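Local coordinates for 16S rRNA processing protein (Pseudomonas aeruginosa, PDB 2F1L) that probably acts as an assembly factor late in 30S ribosomal subunit maturation and supports efficient processing of 16S rRNA, at residues Val21-Ile26 against Leu49-Trp54; His73-Ala78 against Ile124-Gln129. All coordinates share one frame; numbering follows the deposited sequence. Where two conformers were deposited one is given.

Interaction 1. Residues Val21-Ile26 against Leu49-Trp54; sequences VVIGKI and LDYRRW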
loop_
_atom_site.group_PDB
_atom_site.type_symbol
_atom_site.label_atom_id
_atom_site.label_comp_id
_atom_site.label_asym_id
_atom_site.label_seq_id
_atom_site.Cartn_x
_atom_site.Cartn_y
_atom_site.Cartn_z
ATOM N N VAL A 21 3.618 -10.313 16.521
ATOM C CA VAL A 21 3.694 -9.713 15.179
ATOM C C VAL A 21 4.471 -8.399 15.220
ATOM O O VAL A 21 4.530 -7.742 16.262
ATOM C CB VAL A 21 2.299 -9.501 14.488
ATOM C CG1 VAL A 21 1.484 -10.805 14.525
ATOM C CG2 VAL A 21 1.532 -8.378 15.090
ATOM N N VAL A 22 5.046 -8.020 14.080
ATOM C CA VAL A 22 5.939 -6.885 14.008
ATOM C C VAL A 22 5.183 -5.691 13.439
ATOM O O VAL A 22 4.745 -5.696 12.263
ATOM C CB VAL A 22 7.149 -7.159 13.068
ATOM C CG1 VAL A 22 8.128 -5.983 13.098
ATOM C CG2 VAL A 22 7.853 -8.432 13.436
ATOM N N ILE A 23 5.055 -4.642 14.234
ATOM C CA ILE A 23 4.289 -3.466 13.781
ATOM C C ILE A 23 5.131 -2.341 13.275
ATOM O O ILE A 23 4.597 -1.351 12.821
ATOM C CB ILE A 23 3.333 -2.926 14.893
ATOM C CG1 ILE A 23 4.128 -2.538 16.150
ATOM C CG2 ILE A 23 2.246 -3.976 15.173
ATOM C CD1 ILE A 23 3.278 -1.936 17.264
ATOM N N GLY A 24 6.440 -2.450 13.422
ATOM C CA GLY A 24 7.374 -1.365 12.984
ATOM C C GLY A 24 8.821 -1.759 13.220
ATOM O O GLY A 24 9.108 -2.873 13.684
ATOM N N LYS A 25 9.757 -0.863 12.913
ATOM C CA LYS A 25 11.152 -1.167 13.135
ATOM C C LYS A 25 11.942 0.076 13.406
ATOM O O LYS A 25 11.771 1.071 12.703
ATOM C CB LYS A 25 11.715 -1.858 11.919
ATOM C CG LYS A 25 13.190 -2.232 12.103
ATOM C CD LYS A 25 13.598 -3.382 11.216
ATOM C CE LYS A 25 14.960 -3.939 11.601
ATOM N NZ LYS A 25 15.326 -5.067 10.711
ATOM N N ILE A 26 12.835 -0.006 14.401
ATOM C CA ILE A 26 13.732 1.089 14.765
ATOM C C ILE A 26 14.955 1.055 13.885
ATOM O O ILE A 26 15.697 0.080 13.863
ATOM C CB ILE A 26 14.152 1.009 16.257
ATOM C CG1 ILE A 26 12.933 1.002 17.177
ATOM C CG2 ILE A 26 15.013 2.183 16.656
ATOM C CD1 ILE A 26 13.290 1.043 18.691
ATOM N N LEU A 49 1.716 4.597 17.134
ATOM C CA LEU A 49 1.864 5.486 18.328
ATOM C C LEU A 49 0.821 5.185 19.402
ATOM O O LEU A 49 0.930 5.647 20.538
ATOM C CB LEU A 49 1.788 6.969 17.934
ATOM C CG LEU A 49 2.855 7.446 16.908
ATOM C CD1 LEU A 49 2.680 8.914 16.510
ATOM C CD2 LEU A 49 4.275 7.209 17.439
ATOM N N ASP A 50 -0.166 4.383 19.041
ATOM C CA ASP A 50 -1.168 3.910 19.987
ATOM C C ASP A 50 -0.748 2.710 20.843
ATOM O O ASP A 50 -1.509 2.267 21.690
ATOM C CB ASP A 50 -2.460 3.527 19.221
ATOM C CG ASP A 50 -3.151 4.733 18.589
ATOM O OD1 ASP A 50 -2.891 5.871 19.027
ATOM O OD2 ASP A 50 -3.932 4.540 17.647
ATOM N N TYR A 51 0.437 2.163 20.627
ATOM C CA TYR A 51 0.888 1.021 21.410
ATOM C C TYR A 51 1.970 1.503 22.359
ATOM O O TYR A 51 3.059 1.825 21.903
ATOM C CB TYR A 51 1.436 -0.057 20.476
ATOM C CG TYR A 51 0.382 -0.658 19.590
ATOM C CD1 TYR A 51 -0.461 -1.626 20.078
ATOM C CD2 TYR A 51 0.203 -0.226 18.283
ATOM C CE1 TYR A 51 -1.438 -2.180 19.304
ATOM C CE2 TYR A 51 -0.785 -0.788 17.478
ATOM C CZ TYR A 51 -1.616 -1.764 18.007
ATOM O OH TYR A 51 -2.626 -2.369 17.261
ATOM N N ARG A 52 1.659 1.598 23.656
ATOM C CA ARG A 52 2.601 2.121 24.652
ATOM C C ARG A 52 3.758 1.146 24.972
ATOM O O ARG A 52 4.843 1.564 25.358
ATOM C CB ARG A 52 1.860 2.532 25.939
ATOM C CG ARG A 52 2.798 3.096 27.038
ATOM C CD ARG A 52 2.076 3.446 28.323
ATOM N NE ARG A 52 0.897 4.249 28.016
ATOM N N ARG A 53 3.514 -0.147 24.809
ATOM C CA ARG A 53 4.416 -1.172 25.296
ATOM C C ARG A 53 4.985 -1.935 24.114
ATOM O O ARG A 53 4.311 -2.766 23.486
ATOM C CB ARG A 53 3.736 -2.098 26.312
ATOM C CG ARG A 53 3.691 -1.509 27.723
ATOM C CD ARG A 53 3.068 -2.458 28.766
ATOM N NE ARG A 53 1.956 -3.234 28.219
ATOM N N TRP A 54 6.252 -1.643 23.852
ATOM C CA TRP A 54 6.971 -2.169 22.725
ATOM C C TRP A 54 7.845 -3.364 23.118
ATOM O O TRP A 54 8.692 -3.267 24.009
ATOM C CB TRP A 54 7.841 -1.031 22.182
ATOM C CG TRP A 54 7.068 0.005 21.429
ATOM C CD1 TRP A 54 5.717 0.156 21.384
ATOM C CD2 TRP A 54 7.609 1.001 20.597
ATOM N NE1 TRP A 54 5.388 1.170 20.559
ATOM C CE2 TRP A 54 6.539 1.729 20.075
ATOM C CE3 TRP A 54 8.901 1.351 20.238
ATOM C CZ2 TRP A 54 6.718 2.791 19.188
ATOM C CZ3 TRP A 54 9.075 2.419 19.385
ATOM C CH2 TRP A 54 7.995 3.124 18.868
#

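Interaction 2. Residues His73-Ala78 against Ile124-Gln129; sequences HGKVLA and IDQGRQ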
loop_
_atom_site.group_PDB
_atom_site.type_symbol
_atom_site.label_atom_id
_atom_site.label_comp_id
_atom_site.label_asym_id
_atom_site.label_seq_id
_atom_site.Cartn_x
_atom_site.Cartn_y
_atom_site.Cartn_z
ATOM N N HIS A 73 7.158 12.350 10.764
ATOM C CA HIS A 73 7.884 13.313 9.970
ATOM C C HIS A 73 7.858 12.786 8.524
ATOM O O HIS A 73 8.636 11.941 8.148
ATOM C CB HIS A 73 9.319 13.439 10.471
ATOM C CG HIS A 73 9.444 14.086 11.816
ATOM N ND1 HIS A 73 9.335 15.455 12.001
ATOM C CD2 HIS A 73 9.731 13.563 13.036
ATOM C CE1 HIS A 73 9.527 15.745 13.281
ATOM N NE2 HIS A 73 9.766 14.618 13.934
ATOM N N GLY A 74 6.917 13.245 7.722
ATOM C CA GLY A 74 6.725 12.688 6.401
ATOM C C GLY A 74 6.084 11.339 6.558
ATOM O O GLY A 74 4.981 11.229 7.123
ATOM N N LYS A 75 6.801 10.308 6.130
ATOM C CA LYS A 75 6.283 8.954 6.245
ATOM C C LYS A 75 7.103 8.107 7.215
ATOM O O LYS A 75 6.855 6.947 7.346
ATOM C CB LYS A 75 6.213 8.310 4.874
ATOM C CG LYS A 75 5.228 9.001 3.909
ATOM C CD LYS A 75 3.800 8.644 4.216
ATOM C CE LYS A 75 3.397 7.298 3.624
ATOM N NZ LYS A 75 3.503 7.339 2.116
ATOM N N VAL A 76 8.066 8.681 7.918
ATOM C CA VAL A 76 8.681 7.965 9.039
ATOM C C VAL A 76 8.225 8.562 10.335
ATOM O O VAL A 76 7.682 9.672 10.346
ATOM C CB VAL A 76 10.197 8.072 9.050
ATOM C CG1 VAL A 76 10.795 7.391 7.795
ATOM C CG2 VAL A 76 10.651 9.552 9.165
ATOM N N LEU A 77 8.491 7.863 11.436
ATOM C CA LEU A 77 8.114 8.353 12.726
ATOM C C LEU A 77 9.334 8.657 13.573
ATOM O O LEU A 77 10.369 8.020 13.402
ATOM C CB LEU A 77 7.309 7.314 13.459
ATOM C CG LEU A 77 5.834 7.217 13.111
ATOM C CD1 LEU A 77 5.688 6.543 11.774
ATOM C CD2 LEU A 77 5.096 6.376 14.174
ATOM N N ALA A 78 9.180 9.591 14.514
ATOM C CA ALA A 78 10.124 9.771 15.633
ATOM C C ALA A 78 9.420 9.410 16.936
ATOM O O ALA A 78 8.284 9.820 17.196
ATOM C CB ALA A 78 10.656 11.204 15.695
ATOM N N ILE A 124 -8.061 14.329 3.069
ATOM C CA ILE A 124 -7.189 15.478 2.878
ATOM C C ILE A 124 -5.743 15.023 2.735
ATOM O O ILE A 124 -5.277 14.258 3.578
ATOM C CB ILE A 124 -7.304 16.392 4.071
ATOM C CG1 ILE A 124 -8.764 16.884 4.209
ATOM C CG2 ILE A 124 -6.352 17.584 3.940
ATOM C CD1 ILE A 124 -9.077 17.353 5.573
ATOM N N ASP A 125 -5.065 15.489 1.677
ATOM C CA ASP A 125 -3.745 14.996 1.285
ATOM C C ASP A 125 -2.654 15.705 2.043
ATOM O O ASP A 125 -2.936 16.650 2.732
ATOM C CB ASP A 125 -3.512 15.082 -0.263
ATOM C CG ASP A 125 -3.430 16.494 -0.792
ATOM O OD1 ASP A 125 -3.225 17.404 0.006
ATOM O OD2 ASP A 125 -3.561 16.702 -2.021
ATOM N N GLN A 126 -1.399 15.262 1.885
ATOM C CA GLN A 126 -0.371 15.840 2.736
ATOM C C GLN A 126 -0.196 17.336 2.524
ATOM O O GLN A 126 0.218 17.981 3.460
ATOM C CB GLN A 126 0.938 15.022 2.759
ATOM C CG GLN A 126 0.990 14.069 3.978
ATOM C CD GLN A 126 2.336 13.433 4.155
ATOM O OE1 GLN A 126 2.892 12.859 3.205
ATOM N NE2 GLN A 126 2.892 13.534 5.379
ATOM N N GLY A 127 -0.594 17.875 1.374
ATOM C CA GLY A 127 -0.587 19.312 1.140
ATOM C C GLY A 127 -1.822 20.045 1.630
ATOM O O GLY A 127 -1.979 21.201 1.321
ATOM N N ARG A 128 -2.722 19.379 2.352
ATOM C CA ARG A 128 -3.904 20.008 2.925
ATOM C C ARG A 128 -5.118 20.156 1.974
ATOM O O ARG A 128 -6.168 20.629 2.380
ATOM C CB ARG A 128 -3.531 21.367 3.522
ATOM N N GLN A 129 -4.975 19.708 0.737
ATOM C CA GLN A 129 -6.057 19.705 -0.225
ATOM C C GLN A 129 -7.130 18.691 0.130
ATOM O O GLN A 129 -6.829 17.571 0.429
ATOM C CB GLN A 129 -5.508 19.386 -1.631
ATOM C CG GLN A 129 -4.382 20.336 -2.097
ATOM C CD GLN A 129 -3.945 20.107 -3.546
ATOM O OE1 GLN A 129 -4.011 21.020 -4.359
ATOM N NE2 GLN A 129 -3.488 18.891 -3.865
#

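Interaction 1. Residues Val21-Ile26 against Leu49-Trp54
I23 and I26 of strand 20-27 meet Y51 and W54 in the antiparallel beta-barrel of the RimM N-terminal domain. The contact is buried and joins a strand to the loop and strand start of 49-54. No hydrogen bond crosses between the segments. Strand 97-101 lies between strands 20-27 and 53-58 and pairs with both. This explains the wide spacing of 9.4 Å from I23 CA to W54 CA.

The I23 end does most of the touching. Its CG1 sits between the backbone N and the carbonyl carbon (chi1 59°), and the chain then extends to CD1. I23 CD1 lies 3.7 Å from Y51 CD2. I23 CD1 is also 3.9 Å from Y51 CG. The methyl sits beside the CG-CD2 bond, near the point where the ring joins CB, and comes in obliquely.

I26 makes a looser contact. I26 CD1 comes to the edge of the indole, near its plane, 4.5 Å from W54 CZ3. The other side of the indole frame reaches back to its own loop. W54 NE1 gives a weak, strongly bent hydrogen bond to Y51 O at 2.8 Å (120°). The loop backbone and the indole are thus linked within 49-54.

I98 touches both I23 and W54, and A79, L81 and L67 also pack on the indole. I23 and G24 both face I98 and form a classic beta bulge. I23, I26 and W54 thus pack over strand 97-101 in the interior of the N-terminal beta-barrel.

Interaction 2. Residues His73-Ala78 against Ile124-Gln129
Q126 reaches from a turn of the PRC-barrel domain to G74 and K75, at the tip of a beta-hairpin of the N-terminal domain. The contact is small, with 84 Å² buried, and lies at the surface.

Across the segments there is only loose packing. Q126 NE2 lies 3.6 Å from G74 O, and no hydrogen bond links the segments. The Q126 chain is extended beyond CG, which carries its amide over to the hairpin. In the conformer given, Q126 OE1 is 4.4 Å from K75 CD. Q126 was modelled in two conformers, so the amide position is best taken as one of two. Q126 also touches L170 and D182 of its own domain.

The charged interaction belongs to K75. Its side chain is coiled, with all four torsions on the same negative side. Its NZ makes a salt bridge with D182 and a hydrogen bond to Q167 O. This is a second link between the domains, beside the amide of Q126.

Backbone bonds shape both turns. H73 to V76 form a type II' turn, the tight two-residue link of a hairpin, with G74 at positive phi. H73 N bonds V76 O at 2.8 Å, while the return bond from V76 N is weak. D125 to R128 form a type I turn. R128, the last residue of the turn, has positive phi (83°), as in a G1 bulge. R128 N bonds D125 O at 2.8 Å, and D125 N bonds Q129 O.

Side-chain bonds hold the second turn. The D125 carboxylate takes two donors from Q129. Q129 N meets D125 OD1 from above the carboxylate plane at 3.0 Å. Q129 NE2 meets the syn lone pair of D125 OD2 at 2.9 Å, nearly straight at 172°.

Interactions 1 and 2 come in series along the chain. Their centres are about 19 Å apart, on opposite sides of the chain's centre. Interaction 1 stays within the N-terminal domain and belongs to its buried core. Interaction 2 lies at the surface, where that domain faces the PRC-barrel domain. The same antiparallel sheet carries strands 20-27, 53-58 and 76-81, so both contacts reach it. They also touch directly: L49 CD2 packs on L77 CD2 at 3.5 Å. Both lie within reach of the second subunit. The same barrel whose interior holds interaction 1 also carries the hairpin that meets the PRC-barrel domain.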